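Local structure of collagen adhesin (Enterococcus faecalis, 2OKM) at residues K30-E35 with K96-S101; G46-K51 with T109-G114; S53-I58 with I103-S108. The protein probably binds collagen at the bacterial surface, this chain being the collagen-binding subdomain of a longer cell-wall-linked adhesin. All blocks are in the same frame, centred on the assembly; numbering follows the deposited sequence.

Interaction 1. Residues K30-E35 with K96-S101; sequences KSDVTE and KARFTS
D32 and R98 run side by side and point the same way, their carboxylate and guanidinium planes only 14° apart. The arginine grips side-on: NE of R98 donates to OD2 of D32 at 2.7 Å, and NH2 of R98 reaches OD1 of D32 at 2.9 Å, both on the syn side. A bend at chi3 (68°) in the otherwise extended R98 chain brings NE and NH2 round to the carboxylate, whose rotation the paired bonds fix. The F99 ring has its plane 26° from the carboxylate and its CZ 3.4 Å from CG of D32, so the two N-H donors meet the carboxylate oxygens while the ring stacks on the carboxylate. CG2 of V33 packs against CB of A97 and CG of R98. Along the backbone, F99 N donates to S31 O (3.0 Å). One water accepts from K30 NZ and hydrogen-bonds S101 OG, which is also weakly bonded to V59 O. A97 to T100 form a type II beta turn, with T100 N bonded to A97 O; the contact thus pins the turn leading into strand 101-110 to the connection between strands 19-26 and 37-43, at one end of the collagen-binding domain's beta sandwich.

Interaction 2. Residues G46-K51 with T109-G114; sequences GQQLNK and TITEAG
N50 turns its side chain across that of T109 at about a right angle. From CB, chi1 of -63° sets CG beside the backbone N, and CG then comes 3.7 Å from OG1 of T109. At the tip the amide divides its work: ND2 of N50 donates to OG1 of T109 at 3.0 Å, a nearly straight bond (166°) with the acceptor close to the amide plane, while OD1 of N50 is bonded to the hydroxyl of T107, two residues back on the same strand. Both ends of the amide are therefore engaged, which fixes its rotation. T109 presents OG1 to this amide because chi1 of -63° places the oxygen beside its own backbone N.

The backbone next to N50 forms a short antiparallel ladder, in which strand 47-49 pairs with the end of strand 101-110 in the larger sheet of the sandwich. Q48 and T109 are a hydrogen-bonded pair: Q48 N donates to T109 O and T109 N to Q48 O, each at 2.8 Å. Q47 and I110 follow as a non-hydrogen-bonded pair, with CA of Q47 making a C-H...O contact with T109 O; the Q47 amide itself turns to W22 and E121.

Past the ladder T111 N donates to G46 O at 3.1 Å. T111 holds the N-cap position of helix 112-115, and its OG1 accepts from G114 N at 3.0 Å. Its methyl CG2 meets CG of Q48 at 3.8 Å. The glycines close the junction, CA of G46 lying 3.5 Å from CA of G114, and CA of G114 also makes a C-H...O contact with G46 O.

Interaction 3. Residues S53-I58 with I103-S108; sequences SFTFDI and IVRYTS
Backbone hydrogen bonds join the antiparallel strands in two reciprocal pairs, T55 with R105 and D57 with I103. T107 N donates to OG of S53 at 2.9 Å in an almost straight line (172°), and that hydroxyl also bonds N50 O.

Charged and water-mediated contacts lie on the face carrying T55, D57, I103 and R105. R105, extended from CG to NE, brings its guanidinium to D57, the two planes 26° apart, in a salt bridge whose hydrogen bond, NH1 of R105 to OD2 of D57 at 3.4 Å, is weak. A water bridges this corner, accepting from NH1 of R105, donating to I103 O and hydrogen-bonding OG1 of T55.

Aromatic and apolar packing fills the other side. CB of Y106 sits 3.5 Å from the centroid of the F54 ring, directly over its face; beyond it the two rings run nearly parallel (14°) but barely overlap. V104 meets both phenylalanines, its CG1 at the edge of the F54 ring, 3.6 Å from CD2 of F54, and over a face of F56.

Strand 101-110 lies between strands 19-26 and 55-59, with strand 64-68 beyond the latter, while F56 stacks on F72 of helix 69-74 and F54 and Y106 meet F88 edge-to-face.

Overall arrangement
From the N terminus, the chain leaves strand 19-26 and passes through 30-35, strand 37-43, then 46-51 and 53-58 in turn. The return begins at 96-101, which closes the loop of interaction 1; 103-108 then closes interaction 3, and 109-114 closes interaction 2. Interaction 3 is nested inside interaction 2, whereas interaction 1 crosses both. Strand 101-110 unites them: interactions 2 and 3 occupy successive parts of it, joined by L49 packing on Y106 and against S108, while interaction 1 touches interaction 3 through T100 and I58. Interactions 1 and 2 lie on opposite sides of the chain's centre, their own centres about 33 Å apart.

Interaction 1. Residues K30-E35 with K96-S101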
loop_
_atom_site.group_PDB
_atom_site.type_symbol
_atom_site.label_atom_id
_atom_site.label_comp_id
_atom_site.label_asym_id
_atom_site.label_seq_id
_atom_site.Cartn_x
_atom_site.Cartn_y
_atom_site.Cartn_z
ATOM N N LYS A 30 -2.774 -14.305 -3.691
ATOM C CA LYS A 30 -1.685 -14.728 -4.551
ATOM C C LYS A 30 -2.115 -15.196 -5.935
ATOM O O LYS A 30 -1.768 -16.297 -6.369
ATOM C CB LYS A 30 -0.889 -15.828 -3.846
ATOM C CG LYS A 30 -0.295 -15.374 -2.508
ATOM C CD LYS A 30 0.378 -16.509 -1.762
ATOM C CE LYS A 30 -0.382 -16.870 -0.485
ATOM N NZ LYS A 30 0.375 -16.523 0.761
ATOM N N SER A 31 -2.852 -14.341 -6.636
ATOM C CA SER A 31 -3.304 -14.640 -7.991
ATOM C C SER A 31 -2.165 -14.300 -8.947
ATOM O O SER A 31 -1.204 -13.635 -8.572
ATOM C CB SER A 31 -4.513 -13.777 -8.355
ATOM O OG SER A 31 -5.579 -13.951 -7.437
ATOM N N ASP A 32 -2.267 -14.772 -10.181
ATOM C CA ASP A 32 -1.260 -14.460 -11.181
ATOM C C ASP A 32 -1.639 -13.066 -11.684
ATOM O O ASP A 32 -2.776 -12.631 -11.501
ATOM C CB ASP A 32 -1.333 -15.468 -12.337
ATOM C CG ASP A 32 -0.123 -15.404 -13.251
ATOM O OD1 ASP A 32 -0.091 -16.165 -14.244
ATOM O OD2 ASP A 32 0.800 -14.608 -12.978
ATOM N N VAL A 33 -0.685 -12.357 -12.284
ATOM C CA VAL A 33 -0.942 -11.032 -12.846
ATOM C C VAL A 33 -0.269 -10.991 -14.213
ATOM O O VAL A 33 0.741 -11.663 -14.423
ATOM C CB VAL A 33 -0.375 -9.893 -11.960
ATOM C CG1 VAL A 33 -1.131 -9.834 -10.637
ATOM C CG2 VAL A 33 1.112 -10.103 -11.720
ATOM N N THR A 34 -0.827 -10.213 -15.140
ATOM C CA THR A 34 -0.276 -10.118 -16.492
ATOM C C THR A 34 0.469 -8.820 -16.781
ATOM O O THR A 34 1.044 -8.653 -17.858
ATOM C CB THR A 34 -1.381 -10.285 -17.552
ATOM O OG1 THR A 34 -2.376 -9.271 -17.371
ATOM C CG2 THR A 34 -2.029 -11.655 -17.433
ATOM N N GLU A 35 0.450 -7.897 -15.826
ATOM C CA GLU A 35 1.141 -6.626 -15.979
ATOM C C GLU A 35 1.527 -6.109 -14.605
ATOM O O GLU A 35 1.190 -6.720 -13.587
ATOM C CB GLU A 35 0.246 -5.597 -16.674
ATOM C CG GLU A 35 -1.085 -5.358 -15.979
ATOM C CD GLU A 35 -1.860 -4.196 -16.575
ATOM O OE1 GLU A 35 -1.819 -4.022 -17.814
ATOM O OE2 GLU A 35 -2.521 -3.465 -15.809
ATOM N N LYS A 96 7.833 -10.509 -10.212
ATOM C CA LYS A 96 7.863 -10.883 -8.807
ATOM C C LYS A 96 6.530 -10.719 -8.089
ATOM O O LYS A 96 6.392 -11.094 -6.921
ATOM C CB LYS A 96 8.990 -10.134 -8.083
ATOM C CG LYS A 96 10.377 -10.622 -8.518
ATOM C CD LYS A 96 11.498 -10.165 -7.597
ATOM C CE LYS A 96 12.833 -10.749 -8.057
ATOM N NZ LYS A 96 13.957 -10.471 -7.117
ATOM N N ALA A 97 5.536 -10.187 -8.794
ATOM C CA ALA A 97 4.210 -10.019 -8.212
ATOM C C ALA A 97 3.331 -11.232 -8.524
ATOM O O ALA A 97 2.309 -11.449 -7.876
ATOM C CB ALA A 97 3.558 -8.746 -8.737
ATOM N N ARG A 98 3.723 -12.027 -9.518
ATOM C CA ARG A 98 2.940 -13.209 -9.872
ATOM C C ARG A 98 2.848 -14.163 -8.683
ATOM O O ARG A 98 3.868 -14.558 -8.122
ATOM C CB ARG A 98 3.578 -13.953 -11.050
ATOM C CG ARG A 98 3.719 -13.131 -12.315
ATOM C CD ARG A 98 4.265 -13.984 -13.454
ATOM N NE ARG A 98 3.307 -15.000 -13.880
ATOM C CZ ARG A 98 3.569 -15.946 -14.777
ATOM N NH1 ARG A 98 4.765 -16.004 -15.350
ATOM N NH2 ARG A 98 2.636 -16.832 -15.103
ATOM N N PHE A 99 1.620 -14.525 -8.311
ATOM C CA PHE A 99 1.366 -15.453 -7.208
ATOM C C PHE A 99 2.013 -15.012 -5.900
ATOM O O PHE A 99 2.345 -15.838 -5.044
ATOM C CB PHE A 99 1.873 -16.854 -7.574
ATOM C CG PHE A 99 1.420 -17.329 -8.926
ATOM C CD1 PHE A 99 2.310 -17.384 -9.995
ATOM C CD2 PHE A 99 0.099 -17.702 -9.136
ATOM C CE1 PHE A 99 1.886 -17.800 -11.257
ATOM C CE2 PHE A 99 -0.336 -18.120 -10.394
ATOM C CZ PHE A 99 0.559 -18.169 -11.454
ATOM N N THR A 100 2.165 -13.704 -5.736
ATOM C CA THR A 100 2.812 -13.168 -4.549
ATOM C C THR A 100 2.010 -12.037 -3.917
ATOM O O THR A 100 1.509 -11.154 -4.615
ATOM C CB THR A 100 4.230 -12.657 -4.915
ATOM O OG1 THR A 100 4.989 -13.736 -5.480
ATOM C CG2 THR A 100 4.956 -12.131 -3.688
ATOM N N SER A 101 1.893 -12.063 -2.591
ATOM C CA SER A 101 1.158 -11.022 -1.885
ATOM C C SER A 101 2.118 -10.037 -1.235
ATOM O O SER A 101 3.239 -10.394 -0.870
ATOM C CB SER A 101 0.250 -11.632 -0.814
ATOM O OG SER A 101 1.007 -12.276 0.193
HETATM O O HOH W 1 -0.719 -14.084 1.165
#

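Interaction 2. Residues G46-K51 with T109-G114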
loop_
_atom_site.group_PDB
_atom_site.type_symbol
_atom_site.label_atom_id
_atom_site.label_comp_id
_atom_site.label_asym_id
_atom_site.label_seq_id
_atom_site.Cartn_x
_atom_site.Cartn_y
_atom_site.Cartn_z
ATOM N N GLY A 46 -4.470 16.445 7.689
ATOM C CA GLY A 46 -4.124 16.174 9.074
ATOM C C GLY A 46 -3.030 15.152 9.296
ATOM O O GLY A 46 -2.844 14.676 10.420
ATOM N N GLN A 47 -2.289 14.838 8.235
ATOM C CA GLN A 47 -1.232 13.837 8.301
ATOM C C GLN A 47 -0.008 14.233 7.494
ATOM O O GLN A 47 -0.109 14.942 6.493
ATOM C CB GLN A 47 -1.739 12.508 7.735
ATOM C CG GLN A 47 -3.053 12.018 8.306
ATOM C CD GLN A 47 -3.637 10.877 7.494
ATOM O OE1 GLN A 47 -3.103 9.768 7.491
ATOM N NE2 GLN A 47 -4.731 11.151 6.788
ATOM N N GLN A 48 1.146 13.755 7.939
ATOM C CA GLN A 48 2.404 13.987 7.251
ATOM C C GLN A 48 3.041 12.624 7.053
ATOM O O GLN A 48 3.440 11.962 8.010
ATOM C CB GLN A 48 3.319 14.900 8.066
ATOM C CG GLN A 48 2.919 16.358 7.948
ATOM C CD GLN A 48 3.028 16.874 6.518
ATOM O OE1 GLN A 48 2.308 17.790 6.119
ATOM N NE2 GLN A 48 3.939 16.288 5.743
ATOM N N LEU A 49 3.110 12.205 5.798
ATOM C CA LEU A 49 3.674 10.912 5.445
ATOM C C LEU A 49 5.112 10.728 5.921
ATOM O O LEU A 49 5.957 11.600 5.720
ATOM C CB LEU A 49 3.611 10.734 3.929
ATOM C CG LEU A 49 4.206 9.453 3.349
ATOM C CD1 LEU A 49 3.417 8.247 3.849
ATOM C CD2 LEU A 49 4.157 9.522 1.829
ATOM N N ASN A 50 5.380 9.592 6.562
ATOM C CA ASN A 50 6.722 9.272 7.040
ATOM C C ASN A 50 7.366 8.467 5.906
ATOM O O ASN A 50 7.247 7.243 5.849
ATOM C CB ASN A 50 6.631 8.437 8.325
ATOM C CG ASN A 50 5.966 9.192 9.471
ATOM O OD1 ASN A 50 5.437 8.588 10.410
ATOM N ND2 ASN A 50 6.003 10.516 9.406
ATOM N N LYS A 51 8.040 9.167 4.997
ATOM C CA LYS A 51 8.656 8.531 3.833
ATOM C C LYS A 51 9.693 7.451 4.095
ATOM O O LYS A 51 10.001 6.664 3.201
ATOM C CB LYS A 51 9.268 9.596 2.919
ATOM C CG LYS A 51 8.258 10.552 2.336
ATOM C CD LYS A 51 8.929 11.510 1.375
ATOM C CE LYS A 51 7.941 12.498 0.801
ATOM N NZ LYS A 51 8.623 13.406 -0.164
ATOM N N THR A 109 2.507 10.939 10.400
ATOM C CA THR A 109 2.464 11.655 11.661
ATOM C C THR A 109 1.202 12.504 11.670
ATOM O O THR A 109 0.870 13.143 10.671
ATOM C CB THR A 109 3.693 12.574 11.816
ATOM O OG1 THR A 109 4.882 11.774 11.857
ATOM C CG2 THR A 109 3.589 13.397 13.091
ATOM N N ILE A 110 0.495 12.492 12.794
ATOM C CA ILE A 110 -0.725 13.272 12.933
ATOM C C ILE A 110 -0.340 14.694 13.328
ATOM O O ILE A 110 0.370 14.901 14.309
ATOM C CB ILE A 110 -1.639 12.670 14.016
ATOM C CG1 ILE A 110 -2.056 11.254 13.606
ATOM C CG2 ILE A 110 -2.855 13.559 14.221
ATOM C CD1 ILE A 110 -2.836 10.498 14.671
ATOM N N THR A 111 -0.803 15.666 12.550
ATOM C CA THR A 111 -0.504 17.069 12.817
ATOM C C THR A 111 -1.451 17.636 13.871
ATOM O O THR A 111 -2.409 16.977 14.282
ATOM C CB THR A 111 -0.655 17.918 11.541
ATOM O OG1 THR A 111 -2.023 17.887 11.113
ATOM C CG2 THR A 111 0.238 17.379 10.428
ATOM N N GLU A 112 -1.178 18.860 14.312
ATOM C CA GLU A 112 -2.031 19.517 15.298
ATOM C C GLU A 112 -3.458 19.591 14.759
ATOM O O GLU A 112 -4.415 19.282 15.468
ATOM C CB GLU A 112 -1.503 20.924 15.599
ATOM C CG GLU A 112 -2.411 21.797 16.467
ATOM C CD GLU A 112 -2.748 21.174 17.812
ATOM O OE1 GLU A 112 -1.922 20.402 18.343
ATOM O OE2 GLU A 112 -3.840 21.471 18.348
ATOM N N ALA A 113 -3.600 19.993 13.499
ATOM C CA ALA A 113 -4.923 20.085 12.893
ATOM C C ALA A 113 -5.542 18.693 12.805
ATOM O O ALA A 113 -6.737 18.520 13.029
ATOM C CB ALA A 113 -4.825 20.711 11.501
ATOM N N GLY A 114 -4.716 17.700 12.488
ATOM C CA GLY A 114 -5.207 16.338 12.378
ATOM C C GLY A 114 -5.786 15.797 13.670
ATOM O O GLY A 114 -6.733 15.011 13.653
#

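Interaction 3. Residues S53-I58 with I103-S108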
loop_
_atom_site.group_PDB
_atom_site.type_symbol
_atom_site.label_atom_id
_atom_site.label_comp_id
_atom_site.label_asym_id
_atom_site.label_seq_id
_atom_site.Cartn_x
_atom_site.Cartn_y
_atom_site.Cartn_z
ATOM N N SER A 53 9.344 5.201 6.568
ATOM C CA SER A 53 8.687 4.163 7.367
ATOM C C SER A 53 8.235 2.900 6.639
ATOM O O SER A 53 7.828 1.930 7.282
ATOM C CB SER A 53 7.466 4.758 8.077
ATOM O OG SER A 53 6.429 5.050 7.152
ATOM N N PHE A 54 8.309 2.891 5.317
ATOM C CA PHE A 54 7.836 1.741 4.551
ATOM C C PHE A 54 8.528 0.400 4.750
ATOM O O PHE A 54 9.752 0.316 4.760
ATOM C CB PHE A 54 7.871 2.053 3.052
ATOM C CG PHE A 54 6.822 3.030 2.603
ATOM C CD1 PHE A 54 6.922 4.385 2.918
ATOM C CD2 PHE A 54 5.735 2.596 1.852
ATOM C CE1 PHE A 54 5.952 5.289 2.488
ATOM C CE2 PHE A 54 4.760 3.493 1.419
ATOM C CZ PHE A 54 4.869 4.844 1.738
ATOM N N THR A 55 7.727 -0.651 4.911
ATOM C CA THR A 55 8.258 -2.008 5.006
ATOM C C THR A 55 7.341 -2.861 4.144
ATOM O O THR A 55 6.150 -2.560 3.993
ATOM C CB THR A 55 8.303 -2.583 6.450
ATOM O OG1 THR A 55 6.980 -2.740 6.965
ATOM C CG2 THR A 55 9.110 -1.674 7.359
ATOM N N PHE A 56 7.904 -3.914 3.567
ATOM C CA PHE A 56 7.149 -4.796 2.692
ATOM C C PHE A 56 7.147 -6.239 3.184
ATOM O O PHE A 56 8.199 -6.857 3.340
ATOM C CB PHE A 56 7.712 -4.729 1.267
ATOM C CG PHE A 56 7.607 -3.370 0.635
ATOM C CD1 PHE A 56 8.451 -2.337 1.028
ATOM C CD2 PHE A 56 6.649 -3.120 -0.347
ATOM C CE1 PHE A 56 8.345 -1.068 0.452
ATOM C CE2 PHE A 56 6.535 -1.857 -0.930
ATOM C CZ PHE A 56 7.385 -0.830 -0.528
ATOM N N ASP A 57 5.941 -6.753 3.414
ATOM C CA ASP A 57 5.681 -8.115 3.893
ATOM C C ASP A 57 5.324 -8.892 2.627
ATOM O O ASP A 57 4.184 -8.841 2.166
ATOM C CB ASP A 57 4.492 -8.044 4.857
ATOM C CG ASP A 57 4.109 -9.383 5.445
ATOM O OD1 ASP A 57 4.622 -10.425 4.986
ATOM O OD2 ASP A 57 3.271 -9.376 6.376
ATOM N N ILE A 58 6.309 -9.601 2.073
ATOM C CA ILE A 58 6.146 -10.328 0.812
ATOM C C ILE A 58 6.055 -11.837 0.990
ATOM O O ILE A 58 6.949 -12.458 1.563
ATOM C CB ILE A 58 7.324 -9.992 -0.124
ATOM C CG1 ILE A 58 7.554 -8.479 -0.127
ATOM C CG2 ILE A 58 7.035 -10.478 -1.541
ATOM C CD1 ILE A 58 8.718 -8.038 -0.988
ATOM N N ILE A 103 2.097 -6.862 1.747
ATOM C CA ILE A 103 1.395 -6.030 2.711
ATOM C C ILE A 103 2.399 -4.914 2.958
ATOM O O ILE A 103 3.486 -5.139 3.496
ATOM C CB ILE A 103 1.063 -6.757 4.021
ATOM C CG1 ILE A 103 -0.021 -7.806 3.753
ATOM C CG2 ILE A 103 0.561 -5.747 5.061
ATOM C CD1 ILE A 103 -0.393 -8.638 4.961
ATOM N N VAL A 104 2.045 -3.717 2.511
ATOM C CA VAL A 104 2.915 -2.563 2.659
ATOM C C VAL A 104 2.488 -1.796 3.890
ATOM O O VAL A 104 1.341 -1.367 3.995
ATOM C CB VAL A 104 2.825 -1.625 1.430
ATOM C CG1 VAL A 104 3.881 -0.529 1.528
ATOM C CG2 VAL A 104 3.010 -2.427 0.150
ATOM N N ARG A 105 3.417 -1.643 4.823
ATOM C CA ARG A 105 3.147 -0.916 6.050
ATOM C C ARG A 105 3.913 0.397 6.049
ATOM O O ARG A 105 5.085 0.438 5.688
ATOM C CB ARG A 105 3.587 -1.736 7.271
ATOM C CG ARG A 105 2.745 -2.978 7.568
ATOM C CD ARG A 105 3.295 -3.707 8.791
ATOM N NE ARG A 105 2.417 -4.785 9.248
ATOM C CZ ARG A 105 2.292 -5.966 8.650
ATOM N NH1 ARG A 105 2.994 -6.246 7.560
ATOM N NH2 ARG A 105 1.453 -6.872 9.141
ATOM N N TYR A 106 3.240 1.473 6.436
ATOM C CA TYR A 106 3.884 2.772 6.547
ATOM C C TYR A 106 3.064 3.611 7.502
ATOM O O TYR A 106 1.896 3.314 7.758
ATOM C CB TYR A 106 4.020 3.460 5.178
ATOM C CG TYR A 106 2.725 3.899 4.534
ATOM C CD1 TYR A 106 2.181 5.162 4.791
ATOM C CD2 TYR A 106 2.048 3.056 3.649
ATOM C CE1 TYR A 106 0.998 5.572 4.179
ATOM C CE2 TYR A 106 0.865 3.455 3.035
ATOM C CZ TYR A 106 0.346 4.714 3.302
ATOM O OH TYR A 106 -0.824 5.111 2.698
ATOM N N THR A 107 3.676 4.656 8.043
ATOM C CA THR A 107 2.970 5.514 8.975
ATOM C C THR A 107 2.970 6.954 8.525
ATOM O O THR A 107 3.728 7.353 7.642
ATOM C CB THR A 107 3.614 5.487 10.372
ATOM O OG1 THR A 107 5.008 5.802 10.259
ATOM C CG2 THR A 107 3.448 4.121 11.013
ATOM N N SER A 108 2.088 7.725 9.138
ATOM C CA SER A 108 2.007 9.145 8.882
ATOM C C SER A 108 1.900 9.772 10.249
ATOM O O SER A 108 1.309 9.193 11.161
ATOM C CB SER A 108 0.787 9.485 8.037
ATOM O OG SER A 108 0.990 9.037 6.712
HETATM O O HOH W 2 4.937 -4.844 6.048
#